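Local coordinates for protein ralf, proline/betaine transporter (Legionella pneumophila, PDB 4D7Q) that probably acts as a guanine-nucleotide exchange factor through its Sec7 domain, here fused to the capping domain of a Rickettsia relative, at residues T83-F93 and S119-N128; Y139-M147 and P254-T262. The protein carries 2 engineered substitutions. All blocks are in the same frame, centred on the assembly; numbering follows the deposited sequence.

Interaction 1: residues T83-F93 and S119-N128; sequences TSQMNFNGQSF and SFSGAYFQQN
Q127, the last residue of helix 110-127, and N128 just past it hold the backbone of the loop around F88 through their amides. With CG beside its own backbone N (chi1 -65°) and the chain extended beyond, Q127 lays its amide along the loop: NE2 donates to M86 O at 3.0 Å, nearly in line with the carbonyl, while OE1 takes the N-H of F88. N128 ND2 reaches F88 O at 2.9 Å from above the carbonyl plane; Q91 N, closing the type II turn F88-Q91, comes to that oxygen from the opposite face. The same ND2 also bonds Y124 O in the last turn of the helix. Y124 OH gives a further bond to Q91 O, 2.8 Å away, and at the far end of the contact T83 OG1 and S119 OG share one. This is helix-to-loop packing within the Sec7 domain, where the turn linking helix 73-84 to helix 93-102 folds over helix 110-127. Alongside these polar bonds, an aromatic cluster forms. F120 sends one edge into the face of F88, in a T-shaped pair with F120 CD1 3.7 Å from F88 CZ, and its CE2 side toward F93 in an offset version of the same arrangement. F93 in turn points its CD1 edge over one face of Y124, planes 85° apart. A123 CB touches T83 CG2 at 3.6 Å, and both methyl groups lie against the edge of the F88 ring.

Interaction 2: residues Y139-M147 and P254-T262; sequences YLLAFQTIM and PKTFLSKFT
An aromatic cluster of Y139, F143, F257 and F261 lies where the two halves of this chimera meet: the first pair comes from helix 135-152 of the Legionella Sec7 domain, the second from the short helix 256-262 of the Rickettsia capping domain. F257 reaches in between Y139, L140 and F143, its CG anti to the backbone N (chi1 179°), which brings the ring against helix 135-152. F257 CE1 lies 3.5 Å from Y139 CE2, the two side chains running antiparallel alongside one another with their rings obliquely turned. The same edge faces F143 in an offset edge-to-face pair, planes 77° apart. F257 CE2 meets L140 CD1 at 3.5 Å. The two short helical segments run nearly parallel, 11° apart, with axes 11.4 Å from each other, a wide spacing filled by these large rings. One turn on, F261 turns one face to F143, whose CB lies 3.9 Å from the F261 ring centroid, nearly on the ring normal, in a CH-pi contact. Q144 OE1 comes to the rim of that ring in its plane, 3.7 Å from F261 CZ, and M147 SD approaches F261 CE1 at 4.0 Å, an oblique Met-aromatic contact. F288 of the capping domain stacks on F261 as well. At the other end the contact turns polar. A water donates to Y139 OH and accepts from K255 NZ at 2.9 Å, bridging two groups that both also reach D114 of helix 110-127, which probably helps to balance the lysine charge: Y139 meets it by a hydrogen bond and K255 by a salt bridge.

From the N terminus, the chain leaves helix 73-84 through residues 83-93, runs along helix 93-102, and returns on helix 110-127, where interaction 1 closes that short, largely helical loop inside the Sec7 domain. The next helix, 135-152, opens interaction 2, whose far longer excursion completes the Sec7 part, enters the capping domain and closes at 254-262. The two loops therefore follow in series, neither nested nor crossed. They still touch: F93 CZ packs on A142 N and L141 CB, and S121 OG approaches Y139 CA. Helix 135-152 thus lies against interaction 1 while meeting the capping domain through interaction 2.

Interaction 1: residues T83-F93 and S119-N128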
loop_
_atom_site.group_PDB
_atom_site.type_symbol
_atom_site.label_atom_id
_atom_site.label_comp_id
_atom_site.label_asym_id
_atom_site.label_seq_id
_atom_site.Cartn_x
_atom_site.Cartn_y
_atom_site.Cartn_z
ATOM N N THR A 83 0.860 -4.710 -14.930
ATOM C CA THR A 83 -0.320 -3.939 -15.360
ATOM C C THR A 83 -0.484 -3.871 -16.899
ATOM O O THR A 83 -1.612 -3.972 -17.382
ATOM C CB THR A 83 -0.378 -2.563 -14.659
ATOM O OG1 THR A 83 -0.217 -2.747 -13.249
ATOM C CG2 THR A 83 -1.712 -1.825 -14.912
ATOM N N SER A 84 0.629 -3.739 -17.658
ATOM C CA SER A 84 0.610 -3.671 -19.135
ATOM C C SER A 84 0.077 -4.947 -19.784
ATOM O O SER A 84 -0.442 -4.900 -20.903
ATOM C CB SER A 84 2.000 -3.373 -19.683
ATOM O OG SER A 84 2.852 -4.489 -19.477
ATOM N N GLN A 85 0.178 -6.069 -19.062
ATOM C CA GLN A 85 -0.296 -7.386 -19.468
ATOM C C GLN A 85 -1.828 -7.492 -19.296
ATOM O O GLN A 85 -2.440 -8.450 -19.766
ATOM C CB GLN A 85 0.461 -8.472 -18.679
ATOM C CG GLN A 85 1.888 -8.728 -19.228
ATOM C CD GLN A 85 2.870 -9.345 -18.246
ATOM O OE1 GLN A 85 2.509 -10.092 -17.323
ATOM N NE2 GLN A 85 4.159 -9.065 -18.444
ATOM N N MET A 86 -2.451 -6.497 -18.630
ATOM C CA MET A 86 -3.904 -6.479 -18.461
ATOM C C MET A 86 -4.514 -5.772 -19.659
ATOM O O MET A 86 -3.946 -4.799 -20.166
ATOM C CB MET A 86 -4.316 -5.822 -17.148
ATOM C CG MET A 86 -3.626 -6.432 -15.951
ATOM S SD MET A 86 -4.181 -5.673 -14.421
ATOM C CE MET A 86 -5.698 -6.600 -14.150
ATOM N N ASN A 87 -5.641 -6.279 -20.144
ATOM C CA ASN A 87 -6.251 -5.690 -21.331
ATOM C C ASN A 87 -7.371 -4.755 -20.930
ATOM O O ASN A 87 -8.414 -5.225 -20.499
ATOM C CB ASN A 87 -6.696 -6.785 -22.325
ATOM C CG ASN A 87 -7.264 -6.279 -23.645
ATOM O OD1 ASN A 87 -7.151 -5.099 -24.016
ATOM N ND2 ASN A 87 -7.885 -7.180 -24.391
ATOM N N PHE A 88 -7.130 -3.424 -21.019
ATOM C CA PHE A 88 -8.129 -2.404 -20.664
ATOM C C PHE A 88 -8.795 -1.790 -21.895
ATOM O O PHE A 88 -9.704 -0.968 -21.748
ATOM C CB PHE A 88 -7.519 -1.290 -19.787
ATOM C CG PHE A 88 -6.988 -1.717 -18.442
ATOM C CD1 PHE A 88 -7.832 -2.282 -17.488
ATOM C CD2 PHE A 88 -5.644 -1.538 -18.118
ATOM C CE1 PHE A 88 -7.331 -2.713 -16.258
ATOM C CE2 PHE A 88 -5.149 -1.941 -16.868
ATOM C CZ PHE A 88 -5.999 -2.517 -15.947
ATOM N N ASN A 89 -8.322 -2.150 -23.105
ATOM C CA ASN A 89 -8.876 -1.610 -24.341
ATOM C C ASN A 89 -10.333 -2.014 -24.523
ATOM O O ASN A 89 -10.670 -3.196 -24.430
ATOM C CB ASN A 89 -8.015 -1.942 -25.567
ATOM C CG ASN A 89 -8.359 -1.046 -26.734
ATOM O OD1 ASN A 89 -8.161 0.179 -26.696
ATOM N ND2 ASN A 89 -8.977 -1.617 -27.757
ATOM N N GLY A 90 -11.188 -1.007 -24.660
ATOM C CA GLY A 90 -12.630 -1.196 -24.810
ATOM C C GLY A 90 -13.408 -1.401 -23.518
ATOM O O GLY A 90 -14.634 -1.503 -23.566
ATOM N N GLN A 91 -12.712 -1.482 -22.379
ATOM C CA GLN A 91 -13.285 -1.615 -21.044
ATOM C C GLN A 91 -13.662 -0.232 -20.551
ATOM O O GLN A 91 -12.959 0.699 -20.800
ATOM C CB GLN A 91 -12.271 -2.234 -20.063
ATOM C CG GLN A 91 -12.177 -3.746 -20.013
ATOM C CD GLN A 91 -11.804 -4.333 -18.663
ATOM O OE1 GLN A 91 -10.688 -4.212 -18.197
ATOM N NE2 GLN A 91 -12.739 -5.018 -18.056
ATOM N N SER A 92 -14.764 -0.110 -19.840
ATOM C CA SER A 92 -15.153 1.135 -19.240
ATOM C C SER A 92 -14.206 1.462 -18.088
ATOM O O SER A 92 -13.518 0.614 -17.642
ATOM C CB SER A 92 -16.581 1.068 -18.769
ATOM O OG SER A 92 -16.670 0.496 -17.534
ATOM N N PHE A 93 -14.175 2.707 -17.666
ATOM C CA PHE A 93 -13.253 3.120 -16.641
ATOM C C PHE A 93 -13.529 2.328 -15.361
ATOM O O PHE A 93 -12.669 1.754 -14.811
ATOM C CB PHE A 93 -13.297 4.626 -16.392
ATOM C CG PHE A 93 -12.407 5.068 -15.289
ATOM C CD1 PHE A 93 -11.099 5.340 -15.520
ATOM C CD2 PHE A 93 -12.872 5.190 -14.026
ATOM C CE1 PHE A 93 -10.267 5.718 -14.507
ATOM C CE2 PHE A 93 -12.049 5.559 -13.005
ATOM C CZ PHE A 93 -10.746 5.834 -13.243
ATOM N N SER A 119 -0.318 3.015 -11.249
ATOM C CA SER A 119 -0.063 2.021 -12.282
ATOM C C SER A 119 -1.306 1.813 -13.163
ATOM O O SER A 119 -1.195 1.880 -14.388
ATOM C CB SER A 119 0.359 0.709 -11.626
ATOM O OG SER A 119 0.818 -0.189 -12.615
ATOM N N PHE A 120 -2.487 1.590 -12.546
ATOM C CA PHE A 120 -3.735 1.427 -13.298
ATOM C C PHE A 120 -4.027 2.687 -14.123
ATOM O O PHE A 120 -4.451 2.575 -15.277
ATOM C CB PHE A 120 -4.934 1.149 -12.354
ATOM C CG PHE A 120 -6.278 1.425 -13.017
ATOM C CD1 PHE A 120 -6.819 0.523 -13.943
ATOM C CD2 PHE A 120 -6.939 2.636 -12.815
ATOM C CE1 PHE A 120 -8.002 0.817 -14.626
ATOM C CE2 PHE A 120 -8.127 2.923 -13.504
ATOM C CZ PHE A 120 -8.654 2.007 -14.399
ATOM N N SER A 121 -3.857 3.876 -13.507
ATOM C CA SER A 121 -4.143 5.175 -14.147
ATOM C C SER A 121 -3.329 5.361 -15.432
ATOM O O SER A 121 -3.902 5.689 -16.469
ATOM C CB SER A 121 -3.884 6.326 -13.171
ATOM O OG SER A 121 -4.701 6.176 -12.018
ATOM N N GLY A 122 -2.031 5.074 -15.367
ATOM C CA GLY A 122 -1.143 5.182 -16.529
ATOM C C GLY A 122 -1.484 4.193 -17.629
ATOM O O GLY A 122 -1.541 4.556 -18.802
ATOM N N ALA A 123 -1.775 2.939 -17.250
ATOM C CA ALA A 123 -2.098 1.888 -18.215
ATOM C C ALA A 123 -3.497 2.054 -18.833
ATOM O O ALA A 123 -3.646 1.872 -20.034
ATOM C CB ALA A 123 -1.938 0.520 -17.584
ATOM N N TYR A 124 -4.508 2.440 -18.029
ATOM C CA TYR A 124 -5.854 2.687 -18.539
ATOM C C TYR A 124 -5.825 3.840 -19.523
ATOM O O TYR A 124 -6.468 3.765 -20.577
ATOM C CB TYR A 124 -6.861 3.013 -17.415
ATOM C CG TYR A 124 -8.255 3.056 -17.992
ATOM C CD1 TYR A 124 -8.972 1.886 -18.209
ATOM C CD2 TYR A 124 -8.785 4.245 -18.494
ATOM C CE1 TYR A 124 -10.202 1.902 -18.861
ATOM C CE2 TYR A 124 -10.015 4.272 -19.140
ATOM C CZ TYR A 124 -10.708 3.093 -19.346
ATOM O OH TYR A 124 -11.926 3.120 -19.973
ATOM N N PHE A 125 -5.107 4.925 -19.169
ATOM C CA PHE A 125 -4.993 6.072 -20.066
ATOM C C PHE A 125 -4.251 5.688 -21.363
ATOM O O PHE A 125 -4.727 6.016 -22.440
ATOM C CB PHE A 125 -4.346 7.285 -19.380
ATOM C CG PHE A 125 -4.019 8.395 -20.353
ATOM C CD1 PHE A 125 -5.029 9.045 -21.062
ATOM C CD2 PHE A 125 -2.697 8.754 -20.608
ATOM C CE1 PHE A 125 -4.721 10.040 -22.006
ATOM C CE2 PHE A 125 -2.392 9.768 -21.535
ATOM C CZ PHE A 125 -3.401 10.385 -22.235
ATOM N N GLN A 126 -3.123 4.979 -21.256
ATOM C CA GLN A 126 -2.339 4.566 -22.419
ATOM C C GLN A 126 -3.186 3.742 -23.398
ATOM O O GLN A 126 -3.155 3.993 -24.604
ATOM C CB GLN A 126 -1.086 3.786 -21.979
ATOM C CG GLN A 126 -0.057 3.615 -23.093
ATOM C CD GLN A 126 0.720 2.331 -22.943
ATOM O OE1 GLN A 126 1.914 2.334 -22.610
ATOM N NE2 GLN A 126 0.060 1.202 -23.192
ATOM N N GLN A 127 -3.966 2.796 -22.872
ATOM C CA GLN A 127 -4.815 1.933 -23.683
ATOM C C GLN A 127 -6.115 2.601 -24.121
ATOM O O GLN A 127 -6.729 2.128 -25.072
ATOM C CB GLN A 127 -5.109 0.624 -22.939
ATOM C CG GLN A 127 -3.877 -0.246 -22.709
ATOM C CD GLN A 127 -4.244 -1.540 -22.041
ATOM O OE1 GLN A 127 -5.270 -2.145 -22.347
ATOM N NE2 GLN A 127 -3.394 -2.023 -21.152
ATOM N N ASN A 128 -6.535 3.699 -23.447
ATOM C CA ASN A 128 -7.780 4.419 -23.760
ATOM C C ASN A 128 -7.599 5.951 -23.735
ATOM O O ASN A 128 -8.301 6.630 -22.954
ATOM C CB ASN A 128 -8.899 3.969 -22.776
ATOM C CG ASN A 128 -9.178 2.491 -22.847
ATOM O OD1 ASN A 128 -9.761 2.003 -23.808
ATOM N ND2 ASN A 128 -8.725 1.744 -21.856
HETATM O O HOH W 1 -13.073 1.879 -23.085
#

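Interaction 2: residues Y139-M147 and P254-T262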
loop_
_atom_site.group_PDB
_atom_site.type_symbol
_atom_site.label_atom_id
_atom_site.label_comp_id
_atom_site.label_asym_id
_atom_site.label_seq_id
_atom_site.Cartn_x
_atom_site.Cartn_y
_atom_site.Cartn_z
ATOM N N TYR A 139 -6.306 9.140 -12.232
ATOM C CA TYR A 139 -5.904 8.970 -10.825
ATOM C C TYR A 139 -6.941 9.575 -9.842
ATOM O O TYR A 139 -7.375 8.920 -8.887
ATOM C CB TYR A 139 -4.497 9.568 -10.667
ATOM C CG TYR A 139 -3.969 9.591 -9.253
ATOM C CD1 TYR A 139 -3.252 8.513 -8.738
ATOM C CD2 TYR A 139 -4.177 10.699 -8.425
ATOM C CE1 TYR A 139 -2.719 8.550 -7.448
ATOM C CE2 TYR A 139 -3.650 10.745 -7.136
ATOM C CZ TYR A 139 -2.922 9.669 -6.650
ATOM O OH TYR A 139 -2.413 9.711 -5.380
ATOM N N LEU A 140 -7.366 10.815 -10.126
ATOM C CA LEU A 140 -8.373 11.549 -9.367
ATOM C C LEU A 140 -9.718 10.800 -9.386
ATOM O O LEU A 140 -10.330 10.614 -8.326
ATOM C CB LEU A 140 -8.519 12.978 -9.944
ATOM C CG LEU A 140 -9.572 13.836 -9.179
ATOM C CD1 LEU A 140 -8.932 14.612 -8.060
ATOM C CD2 LEU A 140 -10.295 14.774 -10.091
ATOM N N LEU A 141 -10.155 10.358 -10.594
ATOM C CA LEU A 141 -11.380 9.584 -10.780
ATOM C C LEU A 141 -11.287 8.265 -10.047
ATOM O O LEU A 141 -12.280 7.854 -9.454
ATOM C CB LEU A 141 -11.584 9.242 -12.262
ATOM C CG LEU A 141 -12.220 10.262 -13.183
ATOM C CD1 LEU A 141 -12.185 9.736 -14.606
ATOM C CD2 LEU A 141 -13.666 10.592 -12.770
ATOM N N ALA A 142 -10.121 7.576 -10.127
ATOM C CA ALA A 142 -9.938 6.276 -9.466
ATOM C C ALA A 142 -10.187 6.332 -7.966
ATOM O O ALA A 142 -10.969 5.526 -7.452
ATOM C CB ALA A 142 -8.565 5.689 -9.759
ATOM N N PHE A 143 -9.531 7.270 -7.268
ATOM C CA PHE A 143 -9.726 7.449 -5.827
ATOM C C PHE A 143 -11.169 7.845 -5.500
ATOM O O PHE A 143 -11.726 7.366 -4.504
ATOM C CB PHE A 143 -8.710 8.445 -5.233
ATOM C CG PHE A 143 -7.449 7.751 -4.764
ATOM C CD1 PHE A 143 -7.443 6.999 -3.588
ATOM C CD2 PHE A 143 -6.287 7.776 -5.540
ATOM C CE1 PHE A 143 -6.292 6.314 -3.184
ATOM C CE2 PHE A 143 -5.129 7.108 -5.117
ATOM C CZ PHE A 143 -5.143 6.385 -3.946
ATOM N N GLN A 144 -11.792 8.663 -6.359
ATOM C CA GLN A 144 -13.192 9.045 -6.134
ATOM C C GLN A 144 -14.117 7.842 -6.233
ATOM O O GLN A 144 -15.050 7.746 -5.434
ATOM C CB GLN A 144 -13.674 10.129 -7.117
ATOM C CG GLN A 144 -14.965 10.852 -6.650
ATOM C CD GLN A 144 -14.740 11.681 -5.393
ATOM O OE1 GLN A 144 -13.654 12.234 -5.151
ATOM N NE2 GLN A 144 -15.752 11.774 -4.545
ATOM N N THR A 145 -13.909 7.002 -7.289
ATOM C CA THR A 145 -14.707 5.824 -7.637
ATOM C C THR A 145 -14.639 4.796 -6.506
ATOM O O THR A 145 -15.669 4.274 -6.099
ATOM C CB THR A 145 -14.251 5.266 -9.007
ATOM O OG1 THR A 145 -14.439 6.255 -10.017
ATOM C CG2 THR A 145 -14.937 3.967 -9.394
ATOM N N ILE A 146 -13.432 4.536 -5.983
ATOM C CA ILE A 146 -13.243 3.592 -4.886
ATOM C C ILE A 146 -14.059 4.031 -3.651
ATOM O O ILE A 146 -14.775 3.219 -3.050
ATOM C CB ILE A 146 -11.740 3.472 -4.520
ATOM C CG1 ILE A 146 -10.907 2.824 -5.663
ATOM C CG2 ILE A 146 -11.587 2.663 -3.204
ATOM C CD1 ILE A 146 -9.292 3.034 -5.473
ATOM N N MET A 147 -13.892 5.308 -3.254
ATOM C CA MET A 147 -14.536 5.860 -2.069
ATOM C C MET A 147 -16.046 5.853 -2.218
ATOM O O MET A 147 -16.733 5.402 -1.295
ATOM C CB MET A 147 -14.022 7.272 -1.749
ATOM C CG MET A 147 -14.780 7.910 -0.576
ATOM S SD MET A 147 -14.319 9.616 -0.276
ATOM C CE MET A 147 -15.096 10.418 -1.595
ATOM N N PRO A 254 3.309 13.469 3.630
ATOM C CA PRO A 254 2.749 12.843 2.424
ATOM C C PRO A 254 2.183 13.918 1.498
ATOM O O PRO A 254 2.000 15.057 1.922
ATOM C CB PRO A 254 1.629 11.972 3.000
ATOM C CG PRO A 254 1.160 12.723 4.213
ATOM C CD PRO A 254 2.306 13.568 4.713
ATOM N N LYS A 255 1.802 13.538 0.278
ATOM C CA LYS A 255 1.085 14.448 -0.613
ATOM C C LYS A 255 -0.288 14.605 0.031
ATOM O O LYS A 255 -0.811 13.639 0.580
ATOM C CB LYS A 255 0.943 13.845 -2.009
ATOM C CG LYS A 255 2.296 13.711 -2.712
ATOM C CD LYS A 255 2.268 12.691 -3.835
ATOM C CE LYS A 255 2.084 11.280 -3.337
ATOM N NZ LYS A 255 1.121 10.575 -4.196
ATOM N N THR A 256 -0.818 15.820 0.053
ATOM C CA THR A 256 -2.102 16.136 0.701
ATOM C C THR A 256 -3.266 15.329 0.181
ATOM O O THR A 256 -4.112 14.902 0.970
ATOM C CB THR A 256 -2.376 17.640 0.627
ATOM O OG1 THR A 256 -2.061 18.061 -0.696
ATOM C CG2 THR A 256 -1.539 18.422 1.615
ATOM N N PHE A 257 -3.302 15.099 -1.146
ATOM C CA PHE A 257 -4.352 14.308 -1.791
ATOM C C PHE A 257 -4.358 12.890 -1.163
ATOM O O PHE A 257 -5.372 12.472 -0.616
ATOM C CB PHE A 257 -4.148 14.281 -3.335
ATOM C CG PHE A 257 -5.189 13.461 -4.074
ATOM C CD1 PHE A 257 -5.111 12.070 -4.108
ATOM C CD2 PHE A 257 -6.274 14.074 -4.690
ATOM C CE1 PHE A 257 -6.118 11.301 -4.738
ATOM C CE2 PHE A 257 -7.269 13.307 -5.326
ATOM C CZ PHE A 257 -7.150 11.925 -5.394
ATOM N N LEU A 258 -3.214 12.190 -1.188
ATOM C CA LEU A 258 -3.073 10.849 -0.617
ATOM C C LEU A 258 -3.479 10.779 0.875
ATOM O O LEU A 258 -4.187 9.869 1.258
ATOM C CB LEU A 258 -1.644 10.314 -0.832
ATOM C CG LEU A 258 -1.402 8.824 -0.445
ATOM C CD1 LEU A 258 -2.275 7.891 -1.257
ATOM C CD2 LEU A 258 0.040 8.455 -0.641
ATOM N N SER A 259 -3.018 11.741 1.691
ATOM C CA SER A 259 -3.337 11.877 3.108
ATOM C C SER A 259 -4.869 11.887 3.339
ATOM O O SER A 259 -5.360 11.238 4.261
ATOM C CB SER A 259 -2.735 13.175 3.639
ATOM O OG SER A 259 -2.694 13.128 5.056
ATOM N N LYS A 260 -5.614 12.650 2.506
ATOM C CA LYS A 260 -7.065 12.762 2.615
ATOM C C LYS A 260 -7.758 11.446 2.303
ATOM O O LYS A 260 -8.686 11.080 3.005
ATOM C CB LYS A 260 -7.598 13.868 1.694
ATOM C CG LYS A 260 -7.285 15.263 2.214
ATOM C CD LYS A 260 -7.793 16.302 1.227
ATOM C CE LYS A 260 -7.629 17.716 1.726
ATOM N NZ LYS A 260 -8.163 18.655 0.710
ATOM N N PHE A 261 -7.278 10.723 1.290
ATOM C CA PHE A 261 -7.893 9.464 0.871
ATOM C C PHE A 261 -7.487 8.242 1.669
ATOM O O PHE A 261 -8.134 7.207 1.560
ATOM C CB PHE A 261 -7.750 9.265 -0.664
ATOM C CG PHE A 261 -8.801 10.007 -1.481
ATOM C CD1 PHE A 261 -10.050 9.452 -1.704
ATOM C CD2 PHE A 261 -8.534 11.266 -2.014
ATOM C CE1 PHE A 261 -11.018 10.138 -2.450
ATOM C CE2 PHE A 261 -9.500 11.952 -2.763
ATOM C CZ PHE A 261 -10.736 11.387 -2.976
ATOM N N THR A 262 -6.427 8.334 2.481
ATOM C CA THR A 262 -5.970 7.144 3.224
ATOM C C THR A 262 -5.741 7.401 4.705
ATOM O O THR A 262 -5.580 6.446 5.480
ATOM C CB THR A 262 -4.625 6.651 2.652
ATOM O OG1 THR A 262 -3.680 7.682 2.793
ATOM C CG2 THR A 262 -4.703 6.211 1.210
HETATM O O HOH W 2 -1.469 11.974 -4.244
#